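Local coordinates for cadherin-related family member 2 (Mus musculus, PDB 5CYX), which probably links adjacent microvilli of epithelial cells through calcium-dependent heterophilic adhesion to CDHR5, so controlling how the microvilli pack at the apical membrane, at residues D97-P103 against D131-A137; R221-Y227 against L242-V247. All coordinates share one frame; numbering follows the deposited sequence.

Interaction 1 precedes interaction 2 along the chain, without overlap. Their centres lie 65 Å apart, on opposite sides of the chain's centre, and their nearest atoms are about 47 Å from each other, so neither touches the other. The 97-103/131-137 contact is part of the calcium-filled junction between the first and second cadherin repeats, whereas 221-227/242-247 pairs an edge strand with its neighbour in the third repeat. Interaction 1 thus joins neighbouring repeats through calcium and its oxygen ligands, while interaction 2 holds strands together within one repeat: two levels of the elongated extracellular cadherin fragment formed by these three repeats.

Interaction 1 of 2, residues D97-P103 against D131-A137; sequences DRNDNIP and DKDTGTA. With CA (calcium ion), chain D; CA (calcium ion), chain C; CA (calcium ion), chain B.
Asp133 OD2 is held twice over: it binds one calcium ion at 2.3 Å and accepts a hydrogen bond from the backbone N of Asn101 (2.8 Å) on its syn lone pair. The other oxygen of this carboxylate, OD1, binds a second calcium ion at 2.4 Å, so Asp133 bridges two metals. The amide of Asn101 adds a nearly straight bond from ND2 to Asp133 OD1 (3.0 Å), with the acceptor in the amide plane but the nitrogen lying above the carboxylate plane. Between them these bonds fix the rotation of the carboxylate. Asn99 OD1 shares the first calcium, its amide turned 87° from the Asp133 carboxylate and partnered outside the two loops by Lys199; Asn99 OD1 and Asp133 OD2 come within 2.8 Å of each other because both are ligands of that ion. Asp131 grips this calcium with both oxygens, while its OD1 also accepts from Asp133 N through the anti lone pair, forming an Asx turn; Asn101 O and Ala137 O bind the same ion. On the second calcium, Asp97 contributes OD1 and turns OD2 to Thr134 N (2.9 Å), an arrangement reached with CG anti to the backbone N (chi1 -167°). Asp100 spans the second and third ions, one oxygen on each. Such clustering of acidic groups around calcium is the hallmark of a cadherin linker. Glu18, Asp67 and Glu69 supply further ligands from the first repeat and Asp189 from the second. The 97-103 loop runs between strands 86-96 and 109-115 of successive repeats, the 131-137 loop between strands 123-126 and 140-148.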
loop_
_atom_site.group_PDB
_atom_site.type_symbol
_atom_site.label_atom_id
_atom_site.label_comp_id
_atom_site.label_asym_id
_atom_site.label_seq_id
_atom_site.Cartn_x
_atom_site.Cartn_y
_atom_site.Cartn_z
ATOM N N ASP A 97 -8.284 27.882 16.319
ATOM C CA ASP A 97 -7.089 27.335 15.725
ATOM C C ASP A 97 -6.897 27.929 14.321
ATOM O O ASP A 97 -7.886 28.088 13.556
ATOM C CB ASP A 97 -7.174 25.786 15.624
ATOM C CG ASP A 97 -5.812 25.131 15.300
ATOM O OD1 ASP A 97 -4.738 25.751 15.540
ATOM O OD2 ASP A 97 -5.829 24.001 14.745
ATOM N N ARG A 98 -5.645 28.285 14.014
ATOM C CA ARG A 98 -5.268 28.616 12.594
ATOM C C ARG A 98 -3.989 27.823 12.216
ATOM O O ARG A 98 -3.230 27.315 13.122
ATOM C CB ARG A 98 -5.078 30.106 12.440
ATOM C CG ARG A 98 -6.344 30.930 12.613
ATOM C CD ARG A 98 -7.114 30.949 11.321
ATOM N NE ARG A 98 -8.381 31.654 11.422
ATOM C CZ ARG A 98 -9.525 31.143 11.840
ATOM N NH1 ARG A 98 -10.605 31.899 11.845
ATOM N NH2 ARG A 98 -9.626 29.893 12.264
ATOM N N ASN A 99 -3.758 27.652 10.917
ATOM C CA ASN A 99 -2.633 26.864 10.464
ATOM C C ASN A 99 -1.299 27.642 10.545
ATOM O O ASN A 99 -0.763 28.094 9.500
ATOM C CB ASN A 99 -2.859 26.328 9.076
ATOM C CG ASN A 99 -1.916 25.247 8.714
ATOM O OD1 ASN A 99 -1.165 24.750 9.552
ATOM N ND2 ASN A 99 -1.914 24.891 7.465
ATOM N N ASP A 100 -0.787 27.775 11.774
ATOM C CA ASP A 100 0.501 28.437 12.031
ATOM C C ASP A 100 1.563 27.429 12.438
ATOM O O ASP A 100 2.631 27.848 12.811
ATOM C CB ASP A 100 0.365 29.494 13.156
ATOM C CG ASP A 100 -0.203 28.875 14.493
ATOM O OD1 ASP A 100 -0.724 27.745 14.498
ATOM O OD2 ASP A 100 -0.081 29.489 15.552
ATOM N N ASN A 101 1.292 26.109 12.451
ATOM C CA ASN A 101 2.433 25.190 12.703
ATOM C C ASN A 101 2.771 24.348 11.484
ATOM O O ASN A 101 1.887 24.118 10.648
ATOM C CB ASN A 101 2.216 24.319 13.923
ATOM C CG ASN A 101 2.346 25.088 15.207
ATOM O OD1 ASN A 101 3.465 25.389 15.657
ATOM N ND2 ASN A 101 1.233 25.423 15.804
ATOM N N ILE A 102 4.066 23.979 11.373
ATOM C CA ILE A 102 4.542 23.055 10.332
ATOM C C ILE A 102 4.748 21.595 10.817
ATOM O O ILE A 102 4.976 21.344 12.023
ATOM C CB ILE A 102 5.836 23.496 9.637
ATOM C CG1 ILE A 102 7.038 23.533 10.624
ATOM C CG2 ILE A 102 5.703 24.896 9.029
ATOM C CD1 ILE A 102 8.351 23.831 9.922
ATOM N N PRO A 103 4.712 20.640 9.873
ATOM C CA PRO A 103 5.083 19.282 10.166
ATOM C C PRO A 103 6.561 19.207 10.484
ATOM O O PRO A 103 7.365 19.732 9.725
ATOM C CB PRO A 103 4.799 18.558 8.848
ATOM C CG PRO A 103 3.695 19.328 8.226
ATOM C CD PRO A 103 4.101 20.748 8.537
ATOM N N ASP A 131 2.517 17.612 13.388
ATOM C CA ASP A 131 2.130 18.994 13.177
ATOM C C ASP A 131 1.177 19.322 14.301
ATOM O O ASP A 131 0.144 18.678 14.435
ATOM C CB ASP A 131 1.435 19.149 11.822
ATOM C CG ASP A 131 1.071 20.590 11.485
ATOM O OD1 ASP A 131 0.493 21.326 12.299
ATOM O OD2 ASP A 131 1.295 21.004 10.325
ATOM N N LYS A 132 1.520 20.341 15.076
ATOM C CA LYS A 132 0.758 20.671 16.296
ATOM C C LYS A 132 -0.630 21.255 16.094
ATOM O O LYS A 132 -1.385 21.325 17.048
ATOM C CB LYS A 132 1.570 21.599 17.171
ATOM C CG LYS A 132 2.826 20.909 17.672
ATOM C CD LYS A 132 2.974 21.077 19.170
ATOM C CE LYS A 132 3.477 22.477 19.536
ATOM N NZ LYS A 132 2.962 22.930 20.875
ATOM N N ASP A 133 -0.989 21.670 14.871
ATOM C CA ASP A 133 -2.305 22.221 14.670
ATOM C C ASP A 133 -3.322 21.059 14.756
ATOM O O ASP A 133 -2.944 19.891 14.788
ATOM C CB ASP A 133 -2.419 23.000 13.346
ATOM C CG ASP A 133 -1.371 24.129 13.262
ATOM O OD1 ASP A 133 -1.227 24.893 14.256
ATOM O OD2 ASP A 133 -0.658 24.123 12.262
ATOM N N THR A 134 -4.601 21.427 14.784
ATOM C CA THR A 134 -5.715 20.488 14.918
ATOM C C THR A 134 -6.568 20.522 13.641
ATOM O O THR A 134 -6.653 21.557 12.987
ATOM C CB THR A 134 -6.573 20.929 16.114
ATOM O OG1 THR A 134 -5.795 20.849 17.335
ATOM C CG2 THR A 134 -7.859 20.024 16.270
ATOM N N GLY A 135 -7.239 19.431 13.288
ATOM C CA GLY A 135 -7.995 19.396 12.052
ATOM C C GLY A 135 -7.056 19.219 10.863
ATOM O O GLY A 135 -5.927 18.703 11.006
ATOM N N THR A 136 -7.536 19.576 9.670
ATOM C CA THR A 136 -6.748 19.327 8.464
ATOM C C THR A 136 -5.450 20.109 8.541
ATOM O O THR A 136 -4.479 19.742 7.917
ATOM C CB THR A 136 -7.489 19.680 7.160
ATOM O OG1 THR A 136 -7.830 21.054 7.203
ATOM C CG2 THR A 136 -8.835 18.829 7.063
ATOM N N ALA A 137 -5.441 21.197 9.286
ATOM C CA ALA A 137 -4.194 21.929 9.507
ATOM C C ALA A 137 -3.153 21.116 10.244
ATOM O O ALA A 137 -1.946 21.501 10.282
ATOM C CB ALA A 137 -4.476 23.187 10.285
HETATM CA CA CA D . -0.069 22.883 10.372
HETATM CA CA CA C . -2.562 26.523 15.326
HETATM CA CA CA B . -0.330 28.922 17.642
HETATM O O HOH W 1 1.992 28.126 17.455
HETATM O O HOH W 2 4.245 21.410 14.475
#

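Interaction 2 of 2, residues R221-Y227 against L242-V247; sequences RFIREFY and LTVEAV
Tyr227 lays its ring against Val244, whose CG1 sits over the centre of one face, 3.5 Å from the centroid, in a close CH-pi contact. The opposite ring face is met by Arg224 CB, nearer the rim, so the aromatic plane is sandwiched between its own loop and the facing strand. With CG anti to the carbonyl carbon (chi1 -80°), the ring crosses Val244 obliquely, and its hydroxyl accepts a hydrogen bond from Glu245 N (3.2 Å, 144° at the hydrogen). Leu242 CD1 packs on Tyr227 CB at the root of the ring. A second aromatic, Phe222, receives Ala246 CB over one face, 4.0 Å from the centroid and displaced toward the rim, while Val244 CG2 comes to its edge more distantly. Backbone pairing brings these groups together. Arg221 and Val247 form an antiparallel hydrogen-bonded pair with reciprocal bonds, Phe222 and Ala246 are the non-hydrogen-bonded pair beside it, and Ile223 N reaches Glu245 O at 2.9 Å. On the exposed side the packing is looser: Ile223 crosses the extended Glu245 side chain, CG1 to CB at 3.9 Å, and Ile223 CD1 only brushes Val247 CG2, at 4.1 Å. The guanidinium of Arg221 extends off the partner strand. The contact joins an edge strand and the loop after it to the adjacent strand of the third cadherin repeat, a beta-sandwich. Strand 220-222 is the edge of an antiparallel sheet, with 240-248 next to it and 277-280 beyond; Phe222, Val244 and Ala246 pack onto strand 295-304 of the other sheet, and Phe222 and Tyr227 also touch Met318 on strand 315-324.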
loop_
_atom_site.group_PDB
_atom_site.type_symbol
_atom_site.label_atom_id
_atom_site.label_comp_id
_atom_site.label_asym_id
_atom_site.label_seq_id
_atom_site.Cartn_x
_atom_site.Cartn_y
_atom_site.Cartn_z
ATOM N N ARG A 221 30.980 -15.809 -14.329
ATOM C CA ARG A 221 31.290 -15.652 -15.766
ATOM C C ARG A 221 32.776 -15.754 -16.067
ATOM O O ARG A 221 33.599 -15.076 -15.448
ATOM C CB ARG A 221 30.830 -14.292 -16.256
ATOM C CG ARG A 221 29.345 -14.201 -16.465
ATOM C CD ARG A 221 28.941 -12.751 -16.670
ATOM N NE ARG A 221 27.872 -12.625 -17.664
ATOM C CZ ARG A 221 28.011 -12.765 -18.991
ATOM N NH1 ARG A 221 26.941 -12.635 -19.768
ATOM N NH2 ARG A 221 29.190 -13.051 -19.550
ATOM N N PHE A 222 33.112 -16.559 -17.059
ATOM C CA PHE A 222 34.487 -16.643 -17.521
ATOM C C PHE A 222 34.972 -15.301 -18.065
ATOM O O PHE A 222 34.202 -14.524 -18.603
ATOM C CB PHE A 222 34.627 -17.730 -18.579
ATOM C CG PHE A 222 34.558 -19.107 -18.008
ATOM C CD1 PHE A 222 35.700 -19.714 -17.495
ATOM C CD2 PHE A 222 33.347 -19.789 -17.950
ATOM C CE1 PHE A 222 35.636 -20.978 -16.955
ATOM C CE2 PHE A 222 33.279 -21.056 -17.383
ATOM C CZ PHE A 222 34.423 -21.650 -16.897
ATOM N N ILE A 223 36.258 -15.040 -17.889
ATOM C CA ILE A 223 36.884 -13.793 -18.318
ATOM C C ILE A 223 36.938 -13.664 -19.848
ATOM O O ILE A 223 36.779 -12.572 -20.371
ATOM C CB ILE A 223 38.310 -13.686 -17.682
ATOM C CG1 ILE A 223 38.196 -13.531 -16.161
ATOM C CG2 ILE A 223 39.124 -12.537 -18.265
ATOM C CD1 ILE A 223 37.212 -12.472 -15.698
ATOM N N ARG A 224 37.151 -14.776 -20.548
ATOM C CA ARG A 224 37.331 -14.766 -22.002
ATOM C C ARG A 224 36.308 -15.653 -22.668
ATOM O O ARG A 224 35.881 -16.653 -22.102
ATOM C CB ARG A 224 38.727 -15.264 -22.360
ATOM C CG ARG A 224 39.829 -14.503 -21.652
ATOM C CD ARG A 224 41.184 -14.808 -22.255
ATOM N NE ARG A 224 42.221 -13.951 -21.682
ATOM C CZ ARG A 224 43.481 -13.876 -22.116
ATOM N NH1 ARG A 224 43.903 -14.611 -23.148
ATOM N NH2 ARG A 224 44.332 -13.050 -21.508
ATOM N N GLU A 225 35.922 -15.281 -23.883
ATOM C CA GLU A 225 35.025 -16.099 -24.689
ATOM C C GLU A 225 35.776 -17.265 -25.334
ATOM O O GLU A 225 35.194 -18.328 -25.638
ATOM C CB GLU A 225 34.377 -15.239 -25.751
ATOM C CG GLU A 225 33.388 -15.996 -26.626
ATOM C CD GLU A 225 32.770 -15.125 -27.698
ATOM O OE1 GLU A 225 32.548 -15.634 -28.813
ATOM O OE2 GLU A 225 32.505 -13.936 -27.426
ATOM N N PHE A 226 37.094 -17.073 -25.497
ATOM C CA PHE A 226 37.966 -18.116 -25.999
ATOM C C PHE A 226 39.190 -18.344 -25.110
ATOM O O PHE A 226 39.771 -17.410 -24.542
ATOM C CB PHE A 226 38.415 -17.770 -27.401
ATOM C CG PHE A 226 37.285 -17.656 -28.376
ATOM C CD1 PHE A 226 36.478 -18.765 -28.655
ATOM C CD2 PHE A 226 37.025 -16.447 -29.029
ATOM C CE1 PHE A 226 35.434 -18.666 -29.574
ATOM C CE2 PHE A 226 35.982 -16.345 -29.946
ATOM C CZ PHE A 226 35.188 -17.455 -30.221
ATOM N N TYR A 227 39.543 -19.615 -24.983
ATOM C CA TYR A 227 40.816 -20.035 -24.424
ATOM C C TYR A 227 41.302 -21.206 -25.289
ATOM O O TYR A 227 40.556 -22.164 -25.562
ATOM C CB TYR A 227 40.658 -20.529 -22.977
ATOM C CG TYR A 227 40.556 -19.497 -21.843
ATOM C CD1 TYR A 227 41.684 -18.873 -21.284
ATOM C CD2 TYR A 227 39.345 -19.252 -21.245
ATOM C CE1 TYR A 227 41.560 -17.976 -20.211
ATOM C CE2 TYR A 227 39.188 -18.363 -20.176
ATOM C CZ TYR A 227 40.292 -17.719 -19.649
ATOM O OH TYR A 227 40.129 -16.842 -18.573
ATOM N N LEU A 242 47.358 -24.278 -19.198
ATOM C CA LEU A 242 46.896 -22.884 -19.124
ATOM C C LEU A 242 46.003 -22.654 -17.919
ATOM O O LEU A 242 45.479 -23.606 -17.316
ATOM C CB LEU A 242 46.129 -22.463 -20.378
ATOM C CG LEU A 242 44.672 -22.919 -20.528
ATOM C CD1 LEU A 242 44.000 -22.108 -21.613
ATOM C CD2 LEU A 242 44.587 -24.419 -20.794
ATOM N N THR A 243 45.809 -21.375 -17.617
ATOM C CA THR A 243 44.923 -20.928 -16.568
ATOM C C THR A 243 43.665 -20.326 -17.172
ATOM O O THR A 243 43.751 -19.441 -18.032
ATOM C CB THR A 243 45.614 -19.856 -15.738
ATOM O OG1 THR A 243 46.919 -20.332 -15.426
ATOM C CG2 THR A 243 44.825 -19.555 -14.429
ATOM N N VAL A 244 42.506 -20.805 -16.722
ATOM C CA VAL A 244 41.237 -20.130 -16.992
ATOM C C VAL A 244 40.779 -19.459 -15.718
ATOM O O VAL A 244 41.205 -19.830 -14.627
ATOM C CB VAL A 244 40.132 -21.069 -17.524
ATOM C CG1 VAL A 244 40.512 -21.595 -18.896
ATOM C CG2 VAL A 244 39.859 -22.236 -16.591
ATOM N N GLU A 245 39.909 -18.472 -15.878
ATOM C CA GLU A 245 39.333 -17.744 -14.776
ATOM C C GLU A 245 37.861 -17.420 -15.042
ATOM O O GLU A 245 37.483 -17.003 -16.132
ATOM C CB GLU A 245 40.130 -16.475 -14.515
ATOM C CG GLU A 245 39.788 -15.819 -13.181
ATOM C CD GLU A 245 40.585 -14.557 -12.908
ATOM O OE1 GLU A 245 40.371 -13.942 -11.850
ATOM O OE2 GLU A 245 41.424 -14.163 -13.744
ATOM N N ALA A 246 37.034 -17.689 -14.042
ATOM C CA ALA A 246 35.666 -17.229 -13.972
ATOM C C ALA A 246 35.495 -16.505 -12.682
ATOM O O ALA A 246 36.118 -16.865 -11.689
ATOM C CB ALA A 246 34.725 -18.398 -14.039
ATOM N N VAL A 247 34.671 -15.470 -12.673
ATOM C CA VAL A 247 34.468 -14.679 -11.455
ATOM C C VAL A 247 32.990 -14.499 -11.176
ATOM O O VAL A 247 32.155 -14.491 -12.090
ATOM C CB VAL A 247 35.160 -13.293 -11.523
ATOM C CG1 VAL A 247 36.666 -13.457 -11.756
ATOM C CG2 VAL A 247 34.572 -12.430 -12.618
#